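Aminopentol aminotransferase (Sphingopyxis macrogoltabida, PDB 6HBS) catalyses the pyridoxal-phosphate-dependent transfer of the amino group of aminopentol, derived from fumonisin B1, to pyruvate, giving 2-keto-HFB1 and L-alanine. Local coordinates at residues 79-84 and 92-97; 100-105 and 258-263; 238-243 and 303-308. All coordinates share one frame; numbering follows the deposited sequence.

Interactions 1 and 2 follow one another along helix 94-105: interaction 1 joins the entry to this helix to the end of helix 72-82, and interaction 2 joins its C-terminal half to the loop of Lys-258, the residue that carries PLP. Their centres lie about 15 Å apart. Interaction 3 adjoins interaction 2, centres about 9 Å apart, and touches it where Met-105 CE packs 3.6 Å from Ile-305 CG2; the side chain of Ile-305 is about 11 Å from that of Lys-258. Interactions 1 and 3 do not meet, with centres about 22 Å apart; interaction 1 rests on Ala-292 and Ala-296 of helix 292-307, and interaction 3 uses the C-terminal end of the same helix. The second subunit reaches interactions 1 and 2.

Interaction 1 of 3, residues 79-84 and 92-97; sequences DAQRLL and SEIMVN
Gln-81 and Ile-94 come from opposite directions, Ile-94 CD1 lying against the amide of Gln-81, 3.5 Å from Gln-81 OE1 and 3.8 Å from Gln-81 CD. On the other branch of the amide, Gln-81 NE2 stops 4.0 Å short of Ser-92 OG, and a water fills the step, accepting from Gln-81 NE2 at 3.0 Å and lying 2.8 Å from Ser-92 OG. Gln-81 NE2 also bonds to Gly-85 O, so two partners fix the rotation of the amide. Its chain leaves with CG anti to the backbone N (chi1 -176°) and bends at chi2, which swings the amide across to the other segment. The pair lies where the loop between helices 72-82 and 94-105 begins and ends in this class-III, fold-type I aminotransferase, and Gln-81 and Ile-94 both rest on Ala-296 of helix 292-307. Ser-92 OG is itself held by a capping bond from Ile-94 N, 3.0 Å and almost straight at 176°. With an alanine here instead of Gln-81, the bridging water and Gly-85 O would probably lose this donor, and a gap would open beside Ile-94 CD1. Farther out, Glu-93, next to the capping serine, forms a salt bridge with Arg-6 of the second subunit.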
loop_
_atom_site.group_PDB
_atom_site.type_symbol
_atom_site.label_atom_id
_atom_site.label_comp_id
_atom_site.label_asym_id
_atom_site.label_seq_id
_atom_site.Cartn_x
_atom_site.Cartn_y
_atom_site.Cartn_z
ATOM N N ASP A 79 -1.367 11.518 -17.380
ATOM C CA ASP A 79 -1.754 12.935 -17.499
ATOM C C ASP A 79 -3.244 13.062 -17.828
ATOM O O ASP A 79 -3.930 13.863 -17.216
ATOM C CB ASP A 79 -0.995 13.636 -18.624
ATOM C CG ASP A 79 0.483 13.869 -18.437
ATOM O OD1 ASP A 79 0.962 13.863 -17.279
ATOM O OD2 ASP A 79 1.130 14.154 -19.470
ATOM N N ALA A 80 -3.716 12.312 -18.822
ATOM C CA ALA A 80 -5.109 12.388 -19.246
ATOM C C ALA A 80 -6.057 12.025 -18.086
ATOM O O ALA A 80 -7.118 12.640 -17.921
ATOM C CB ALA A 80 -5.351 11.513 -20.450
ATOM N N GLN A 81 -5.707 10.995 -17.308
ATOM C CA GLN A 81 -6.550 10.609 -16.182
ATOM C C GLN A 81 -6.430 11.636 -15.046
ATOM O O GLN A 81 -7.404 11.925 -14.389
ATOM C CB GLN A 81 -6.215 9.193 -15.694
ATOM C CG GLN A 81 -7.132 8.705 -14.579
ATOM C CD GLN A 81 -8.567 8.654 -15.061
ATOM O OE1 GLN A 81 -8.839 8.255 -16.189
ATOM N NE2 GLN A 81 -9.486 9.072 -14.205
ATOM N N ARG A 82 -5.255 12.211 -14.831
ATOM C CA ARG A 82 -5.091 13.193 -13.775
ATOM C C ARG A 82 -6.021 14.413 -13.983
ATOM O O ARG A 82 -6.484 15.017 -12.993
ATOM C CB ARG A 82 -3.622 13.595 -13.672
ATOM C CG ARG A 82 -3.238 14.224 -12.340
ATOM C CD ARG A 82 -1.730 14.442 -12.254
ATOM N NE ARG A 82 -0.980 13.215 -12.498
ATOM C CZ ARG A 82 -0.202 12.977 -13.553
ATOM N NH1 ARG A 82 -0.150 13.855 -14.534
ATOM N NH2 ARG A 82 0.516 11.863 -13.617
ATOM N N LEU A 83 -6.320 14.748 -15.240
ATOM C CA LEU A 83 -7.240 15.858 -15.541
ATOM C C LEU A 83 -8.673 15.499 -15.127
ATOM O O LEU A 83 -9.507 16.410 -14.995
ATOM C CB LEU A 83 -7.220 16.196 -17.037
ATOM C CG LEU A 83 -5.940 16.831 -17.558
ATOM C CD1 LEU A 83 -6.038 17.089 -19.045
ATOM C CD2 LEU A 83 -5.619 18.106 -16.809
ATOM N N LEU A 84 -8.991 14.201 -15.066
ATOM C CA LEU A 84 -10.309 13.735 -14.751
ATOM C C LEU A 84 -10.448 13.588 -13.232
ATOM O O LEU A 84 -11.203 14.343 -12.629
ATOM C CB LEU A 84 -10.619 12.435 -15.488
ATOM C CG LEU A 84 -10.603 12.572 -17.003
ATOM C CD1 LEU A 84 -10.706 11.205 -17.676
ATOM C CD2 LEU A 84 -11.734 13.489 -17.456
ATOM N N SER A 92 -12.975 5.213 -10.458
ATOM C CA SER A 92 -13.269 5.569 -11.844
ATOM C C SER A 92 -13.867 4.375 -12.583
ATOM O O SER A 92 -13.545 3.198 -12.291
ATOM C CB SER A 92 -12.056 6.058 -12.558
ATOM O OG SER A 92 -12.328 6.206 -13.948
ATOM N N GLU A 93 -14.745 4.676 -13.549
ATOM C CA GLU A 93 -15.164 3.725 -14.562
ATOM C C GLU A 93 -13.972 2.945 -15.155
ATOM O O GLU A 93 -14.170 1.824 -15.586
ATOM C CB GLU A 93 -15.914 4.444 -15.694
ATOM C CG GLU A 93 -15.084 5.491 -16.420
ATOM C CD GLU A 93 -15.858 6.322 -17.437
ATOM O OE1 GLU A 93 -17.098 6.193 -17.500
ATOM O OE2 GLU A 93 -15.225 7.088 -18.140
ATOM N N ILE A 94 -12.769 3.530 -15.240
ATOM C CA ILE A 94 -11.638 2.844 -15.911
ATOM C C ILE A 94 -11.161 1.619 -15.106
ATOM O O ILE A 94 -10.441 0.777 -15.671
ATOM C CB ILE A 94 -10.460 3.764 -16.277
ATOM C CG1 ILE A 94 -9.692 4.261 -15.064
ATOM C CG2 ILE A 94 -10.903 4.913 -17.166
ATOM C CD1 ILE A 94 -8.382 4.881 -15.407
ATOM N N MET A 95 -11.554 1.510 -13.829
ATOM C CA MET A 95 -11.343 0.277 -13.046
ATOM C C MET A 95 -11.908 -0.941 -13.788
ATOM O O MET A 95 -11.275 -2.010 -13.809
ATOM C CB MET A 95 -11.955 0.349 -11.646
ATOM C CG MET A 95 -11.580 -0.845 -10.767
ATOM S SD MET A 95 -12.315 -0.726 -9.128
ATOM C CE MET A 95 -11.668 -2.222 -8.376
ATOM N N VAL A 96 -13.070 -0.769 -14.418
ATOM C CA VAL A 96 -13.711 -1.835 -15.167
ATOM C C VAL A 96 -12.856 -2.192 -16.387
ATOM O O VAL A 96 -12.638 -3.387 -16.657
ATOM C CB VAL A 96 -15.170 -1.500 -15.554
ATOM C CG1 VAL A 96 -15.804 -2.641 -16.346
ATOM C CG2 VAL A 96 -16.002 -1.183 -14.326
ATOM N N ASN A 97 -12.365 -1.182 -17.106
ATOM C CA ASN A 97 -11.518 -1.375 -18.280
ATOM C C ASN A 97 -10.218 -2.096 -17.889
ATOM O O ASN A 97 -9.765 -2.974 -18.610
ATOM C CB ASN A 97 -11.209 -0.059 -18.983
ATOM C CG ASN A 97 -12.480 0.575 -19.505
ATOM O OD1 ASN A 97 -13.320 1.007 -18.742
ATOM N ND2 ASN A 97 -12.667 0.548 -20.799
HETATM O O HOH W 1 -12.342 8.741 -15.040
#

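Interaction 2 of 3, residues 100-105 and 258-263; sequences EAFVGM and KCFANG. With MG (magnesium ion), chain D; PLP (pyridoxal-5'-phosphate), chain C.
The backbones at Phe-102, within helix 94-105, and Phe-260, inside a type I beta turn from Cys-259 to Asn-262, stay 9.7 Å apart between CA atoms, a gap spanned by two phenyl rings. In this fold-type I aminotransferase the turn directly follows the cofactor lysine and lies between strands 253-256 and 267-271 of the large sheet. The rings form a T-shaped (edge-to-face) pair, planes at 77° and centroids 4.9 Å apart. Phe-102 supplies the edge: its CE2 stands 3.5 Å above the plane of the Phe-260 ring, over the centre, and is almost equally far from all six ring carbons. Phe-260 CG sits between its own backbone N and carbonyl carbon (chi1 72°), which places the ring toward the helix, and chi2 of 78° turns its face to Phe-102. Phe-102 makes a second edge-to-face pair with Trp-256 and packs on Ala-268 and Leu-270, so its ring is wedged against the sheet. Two residues before Phe-260, Lys-258 NZ is bonded covalently to PLP C4A at 1.6 Å, the internal aldimine linkage, with the chain bent at chi4 to reach it. Ser-287 N of the second subunit also bonds to PLP. On the helix, Val-103 O binds the magnesium ion at 2.2 Å, joined by Val-106 O and Ala-109 O; one metal-bound water also donates to Gly-104 O at 2.9 Å.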
loop_
_atom_site.group_PDB
_atom_site.type_symbol
_atom_site.label_atom_id
_atom_site.label_comp_id
_atom_site.label_asym_id
_atom_site.label_seq_id
_atom_site.Cartn_x
_atom_site.Cartn_y
_atom_site.Cartn_z
ATOM N N GLU A 100 -10.952 -5.769 -17.063
ATOM C CA GLU A 100 -11.173 -6.474 -18.347
ATOM C C GLU A 100 -9.832 -6.768 -19.020
ATOM O O GLU A 100 -9.600 -7.873 -19.496
ATOM C CB GLU A 100 -12.073 -5.685 -19.298
ATOM C CG GLU A 100 -13.518 -5.720 -18.867
ATOM C CD GLU A 100 -14.463 -4.736 -19.556
ATOM O OE1 GLU A 100 -13.972 -3.753 -20.163
ATOM O OE2 GLU A 100 -15.689 -4.961 -19.461
ATOM N N ALA A 101 -8.961 -5.769 -19.075
ATOM C CA ALA A 101 -7.685 -5.937 -19.788
ATOM C C ALA A 101 -6.840 -7.009 -19.084
ATOM O O ALA A 101 -6.257 -7.900 -19.738
ATOM C CB ALA A 101 -6.953 -4.635 -19.905
ATOM N N PHE A 102 -6.755 -6.927 -17.760
ATOM C CA PHE A 102 -5.838 -7.795 -17.027
ATOM C C PHE A 102 -6.373 -9.234 -17.068
ATOM O O PHE A 102 -5.627 -10.150 -17.329
ATOM C CB PHE A 102 -5.602 -7.250 -15.617
ATOM C CG PHE A 102 -4.238 -7.504 -15.022
ATOM C CD1 PHE A 102 -3.557 -8.704 -15.239
ATOM C CD2 PHE A 102 -3.659 -6.568 -14.185
ATOM C CE1 PHE A 102 -2.306 -8.922 -14.680
ATOM C CE2 PHE A 102 -2.419 -6.801 -13.603
ATOM C CZ PHE A 102 -1.752 -7.983 -13.842
ATOM N N VAL A 103 -7.674 -9.409 -16.854
ATOM C CA VAL A 103 -8.295 -10.711 -16.893
ATOM C C VAL A 103 -8.176 -11.315 -18.305
ATOM O O VAL A 103 -7.949 -12.547 -18.446
ATOM C CB VAL A 103 -9.770 -10.654 -16.469
ATOM C CG1 VAL A 103 -10.524 -11.908 -16.872
ATOM C CG2 VAL A 103 -9.912 -10.401 -14.981
ATOM N N GLY A 104 -8.315 -10.478 -19.341
ATOM C CA GLY A 104 -8.168 -10.955 -20.694
ATOM C C GLY A 104 -6.760 -11.490 -20.978
ATOM O O GLY A 104 -6.615 -12.365 -21.793
ATOM N N MET A 105 -5.723 -10.937 -20.337
ATOM C CA MET A 105 -4.329 -11.281 -20.646
ATOM C C MET A 105 -3.880 -12.548 -19.906
ATOM O O MET A 105 -2.952 -13.177 -20.340
ATOM C CB MET A 105 -3.384 -10.132 -20.267
ATOM C CG MET A 105 -3.475 -8.951 -21.236
ATOM S SD MET A 105 -2.679 -7.444 -20.623
ATOM C CE MET A 105 -0.947 -7.869 -20.823
ATOM N N LYS A 258 4.657 -4.377 -8.753
ATOM C CA LYS A 258 5.909 -3.706 -9.177
ATOM C C LYS A 258 5.742 -2.947 -10.503
ATOM O O LYS A 258 5.816 -1.732 -10.499
ATOM C CB LYS A 258 7.102 -4.679 -9.172
ATOM C CG LYS A 258 7.575 -5.005 -7.752
ATOM C CD LYS A 258 8.809 -5.889 -7.571
ATOM C CE LYS A 258 9.352 -5.879 -6.139
ATOM N NZ LYS A 258 8.700 -6.858 -5.206
ATOM N N CYS A 259 5.638 -3.656 -11.625
ATOM C CA CYS A 259 5.964 -3.057 -12.906
ATOM C C CYS A 259 4.776 -2.979 -13.857
ATOM O O CYS A 259 4.946 -2.409 -14.922
ATOM C CB CYS A 259 7.104 -3.808 -13.588
ATOM S SG CYS A 259 6.596 -5.357 -14.364
ATOM N N PHE A 260 3.573 -3.424 -13.483
ATOM C CA PHE A 260 2.477 -3.425 -14.502
ATOM C C PHE A 260 1.835 -2.040 -14.717
ATOM O O PHE A 260 0.972 -1.891 -15.579
ATOM C CB PHE A 260 1.456 -4.536 -14.282
ATOM C CG PHE A 260 0.509 -4.420 -13.123
ATOM C CD1 PHE A 260 -0.599 -3.588 -13.182
ATOM C CD2 PHE A 260 0.686 -5.202 -11.995
ATOM C CE1 PHE A 260 -1.471 -3.507 -12.108
ATOM C CE2 PHE A 260 -0.198 -5.127 -10.931
ATOM C CZ PHE A 260 -1.290 -4.297 -10.992
ATOM N N ALA A 261 2.274 -1.026 -13.974
ATOM C CA ALA A 261 1.992 0.402 -14.308
ATOM C C ALA A 261 3.305 1.192 -14.403
ATOM O O ALA A 261 3.314 2.403 -14.241
ATOM C CB ALA A 261 1.042 0.977 -13.266
ATOM N N ASN A 262 4.406 0.493 -14.738
ATOM C CA ASN A 262 5.700 1.056 -15.043
ATOM C C ASN A 262 6.183 2.042 -13.962
ATOM O O ASN A 262 6.876 3.005 -14.262
ATOM C CB ASN A 262 5.733 1.747 -16.419
ATOM C CG ASN A 262 7.151 1.936 -16.906
ATOM O OD1 ASN A 262 7.947 1.003 -16.780
ATOM N ND2 ASN A 262 7.480 3.117 -17.442
ATOM N N GLY A 263 5.861 1.782 -12.686
ATOM C CA GLY A 263 6.347 2.630 -11.587
ATOM C C GLY A 263 5.212 3.256 -10.783
ATOM O O GLY A 263 5.427 3.634 -9.659
HETATM MG MG MG D . -8.401 -14.723 -18.411
HETATM N N1 PLP C . 6.309 -10.992 -3.557
HETATM C C2 PLP C . 7.471 -10.982 -4.245
HETATM C C2A PLP C . 7.939 -12.190 -5.022
HETATM C C3 PLP C . 8.255 -9.751 -4.297
HETATM O O3 PLP C . 9.415 -9.701 -4.986
HETATM C C4 PLP C . 7.760 -8.550 -3.587
HETATM C C4A PLP C . 8.575 -7.309 -3.676
HETATM C C5 PLP C . 6.495 -8.716 -2.811
HETATM C C6 PLP C . 5.828 -9.934 -2.868
HETATM C C5A PLP C . 5.868 -7.576 -2.008
HETATM O O4P PLP C . 5.603 -6.419 -2.842
HETATM P P PLP C . 5.674 -5.011 -2.063
HETATM O O1P PLP C . 7.061 -4.754 -1.683
HETATM O O2P PLP C . 4.824 -5.211 -0.840
HETATM O O3P PLP C . 5.131 -4.079 -3.124
HETATM O O HOH W 2 -7.396 -14.851 -20.592
HETATM O O HOH W 3 -10.626 -14.448 -19.370
#

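Interaction 3 of 3, residues 238-243 and 303-308; sequences VARDCS and RIIRET
Arg-240 grips the end of helix 292-307 through two backbone carbonyls. Its NE donates to Ile-305 O at 2.8 Å, nearly along the C=O axis, and its NH2 donates to Thr-308 O, also 2.8 Å, in the carbonyl plane on a lone pair. Both oxygens lie at the guanidinium edge; the arginine chain, extended from CG to NE, runs alongside Ile-305. The tightly packed part is here, where Arg-240 CG meets CG2 of the buried Ile-305 at 3.9 Å and the CA atoms of the two residues are only 6.7 Å apart. Toward solvent the contact is looser: the guanidinium and Thr-308 belong to partly exposed residues and meet through the polar bond alone. The positive charge probably suits the partial negative charge at the helix C-terminus, where Ile-305 O is the helical acceptor and Thr-308 O lies just beyond; NH2 also reaches Glu-312 in a salt bridge. Thr-308 OG1 turns back onto Ile-304 O at 2.6 Å. The contact thus ties the loop between strands 226-230 and 253-256 to helix 292-307, with Met-105 of helix 94-105 against Ile-305, and Tyr-310 of helix 310-332 touching both Arg-240 and Ile-305.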
loop_
_atom_site.group_PDB
_atom_site.type_symbol
_atom_site.label_atom_id
_atom_site.label_comp_id
_atom_site.label_asym_id
_atom_site.label_seq_id
_atom_site.Cartn_x
_atom_site.Cartn_y
_atom_site.Cartn_z
ATOM N N VAL A 238 8.968 -12.585 -17.688
ATOM C CA VAL A 238 9.078 -13.984 -18.122
ATOM C C VAL A 238 8.178 -14.205 -19.348
ATOM O O VAL A 238 8.567 -14.861 -20.300
ATOM C CB VAL A 238 8.760 -14.962 -16.970
ATOM C CG1 VAL A 238 8.671 -16.405 -17.456
ATOM C CG2 VAL A 238 9.772 -14.840 -15.851
ATOM N N ALA A 239 6.970 -13.651 -19.323
ATOM C CA ALA A 239 5.982 -13.858 -20.344
ATOM C C ALA A 239 4.952 -12.723 -20.282
ATOM O O ALA A 239 5.019 -11.905 -19.347
ATOM C CB ALA A 239 5.326 -15.212 -20.131
ATOM N N ARG A 240 4.009 -12.714 -21.244
ATOM C CA ARG A 240 2.897 -11.735 -21.308
ATOM C C ARG A 240 1.678 -12.274 -20.530
ATOM O O ARG A 240 0.562 -11.730 -20.566
ATOM C CB ARG A 240 2.563 -11.417 -22.773
ATOM C CG ARG A 240 3.641 -10.604 -23.482
ATOM C CD ARG A 240 3.375 -10.386 -24.962
ATOM N NE ARG A 240 4.297 -9.423 -25.571
ATOM C CZ ARG A 240 5.515 -9.725 -26.038
ATOM N NH1 ARG A 240 5.936 -10.977 -25.984
ATOM N NH2 ARG A 240 6.324 -8.774 -26.474
ATOM N N ASP A 241 1.914 -13.340 -19.773
ATOM C CA ASP A 241 0.957 -14.025 -18.941
ATOM C C ASP A 241 1.730 -14.482 -17.692
ATOM O O ASP A 241 2.910 -14.135 -17.515
ATOM C CB ASP A 241 0.279 -15.115 -19.787
ATOM C CG ASP A 241 -1.015 -15.705 -19.247
ATOM O OD1 ASP A 241 -1.292 -15.596 -18.039
ATOM O OD2 ASP A 241 -1.761 -16.257 -20.051
ATOM N N CYS A 242 1.053 -15.209 -16.808
ATOM C CA CYS A 242 1.650 -15.762 -15.632
ATOM C C CYS A 242 2.953 -16.464 -16.042
ATOM O O CYS A 242 2.993 -17.129 -17.078
ATOM C CB CYS A 242 0.695 -16.741 -14.974
ATOM S SG CYS A 242 1.344 -17.514 -13.464
ATOM N N SER A 243 3.995 -16.305 -15.228
ATOM C CA SER A 243 5.321 -16.763 -15.554
ATOM C C SER A 243 5.409 -18.300 -15.640
ATOM O O SER A 243 6.447 -18.773 -16.042
ATOM C CB SER A 243 6.295 -16.247 -14.550
ATOM O OG SER A 243 6.307 -14.821 -14.529
ATOM N N ARG A 303 -1.264 -2.337 -22.376
ATOM C CA ARG A 303 -1.433 -2.253 -23.841
ATOM C C ARG A 303 -0.061 -2.429 -24.523
ATOM O O ARG A 303 0.092 -3.157 -25.500
ATOM C CB ARG A 303 -2.120 -0.941 -24.270
ATOM C CG ARG A 303 -2.355 -0.819 -25.779
ATOM C CD ARG A 303 -2.526 0.593 -26.316
ATOM N NE ARG A 303 -1.398 1.502 -26.074
ATOM C CZ ARG A 303 -0.265 1.509 -26.754
ATOM N NH1 ARG A 303 -0.056 0.619 -27.708
ATOM N NH2 ARG A 303 0.669 2.393 -26.471
ATOM N N ILE A 304 0.940 -1.722 -24.023
ATOM C CA ILE A 304 2.264 -1.808 -24.547
ATOM C C ILE A 304 2.805 -3.245 -24.429
ATOM O O ILE A 304 3.476 -3.726 -25.354
ATOM C CB ILE A 304 3.161 -0.770 -23.881
ATOM C CG1 ILE A 304 2.724 0.642 -24.287
ATOM C CG2 ILE A 304 4.626 -1.021 -24.190
ATOM C CD1 ILE A 304 3.436 1.720 -23.585
ATOM N N ILE A 305 2.482 -3.939 -23.330
ATOM C CA ILE A 305 2.931 -5.310 -23.116
ATOM C C ILE A 305 2.320 -6.199 -24.203
ATOM O O ILE A 305 3.002 -7.046 -24.754
ATOM C CB ILE A 305 2.596 -5.796 -21.686
ATOM C CG1 ILE A 305 3.499 -5.141 -20.633
ATOM C CG2 ILE A 305 2.572 -7.310 -21.585
ATOM C CD1 ILE A 305 3.059 -5.405 -19.186
ATOM N N ARG A 306 1.033 -5.997 -24.505
ATOM C CA ARG A 306 0.371 -6.792 -25.493
ATOM C C ARG A 306 0.870 -6.442 -26.901
ATOM O O ARG A 306 0.915 -7.328 -27.698
ATOM C CB ARG A 306 -1.152 -6.612 -25.523
ATOM C CG ARG A 306 -1.895 -6.967 -24.248
ATOM C CD ARG A 306 -3.398 -7.026 -24.458
ATOM N NE ARG A 306 -3.923 -5.712 -24.789
ATOM C CZ ARG A 306 -4.139 -4.734 -23.909
ATOM N NH1 ARG A 306 -4.573 -3.560 -24.328
ATOM N NH2 ARG A 306 -3.982 -4.951 -22.618
ATOM N N GLU A 307 1.185 -5.173 -27.201
ATOM C CA GLU A 307 1.230 -4.692 -28.581
ATOM C C GLU A 307 2.648 -4.454 -29.112
ATOM O O GLU A 307 2.788 -4.159 -30.302
ATOM C CB GLU A 307 0.394 -3.415 -28.769
ATOM C CG GLU A 307 -1.087 -3.743 -28.809
ATOM C CD GLU A 307 -2.073 -2.608 -28.965
ATOM O OE1 GLU A 307 -1.659 -1.473 -29.125
ATOM O OE2 GLU A 307 -3.256 -2.891 -28.865
ATOM N N THR A 308 3.675 -4.571 -28.275
ATOM C CA THR A 308 5.025 -4.206 -28.648
ATOM C C THR A 308 5.968 -5.352 -28.290
ATOM O O THR A 308 5.619 -6.203 -27.456
ATOM C CB THR A 308 5.499 -2.916 -27.962
ATOM O OG1 THR A 308 5.718 -3.217 -26.578
ATOM C CG2 THR A 308 4.542 -1.748 -28.110
#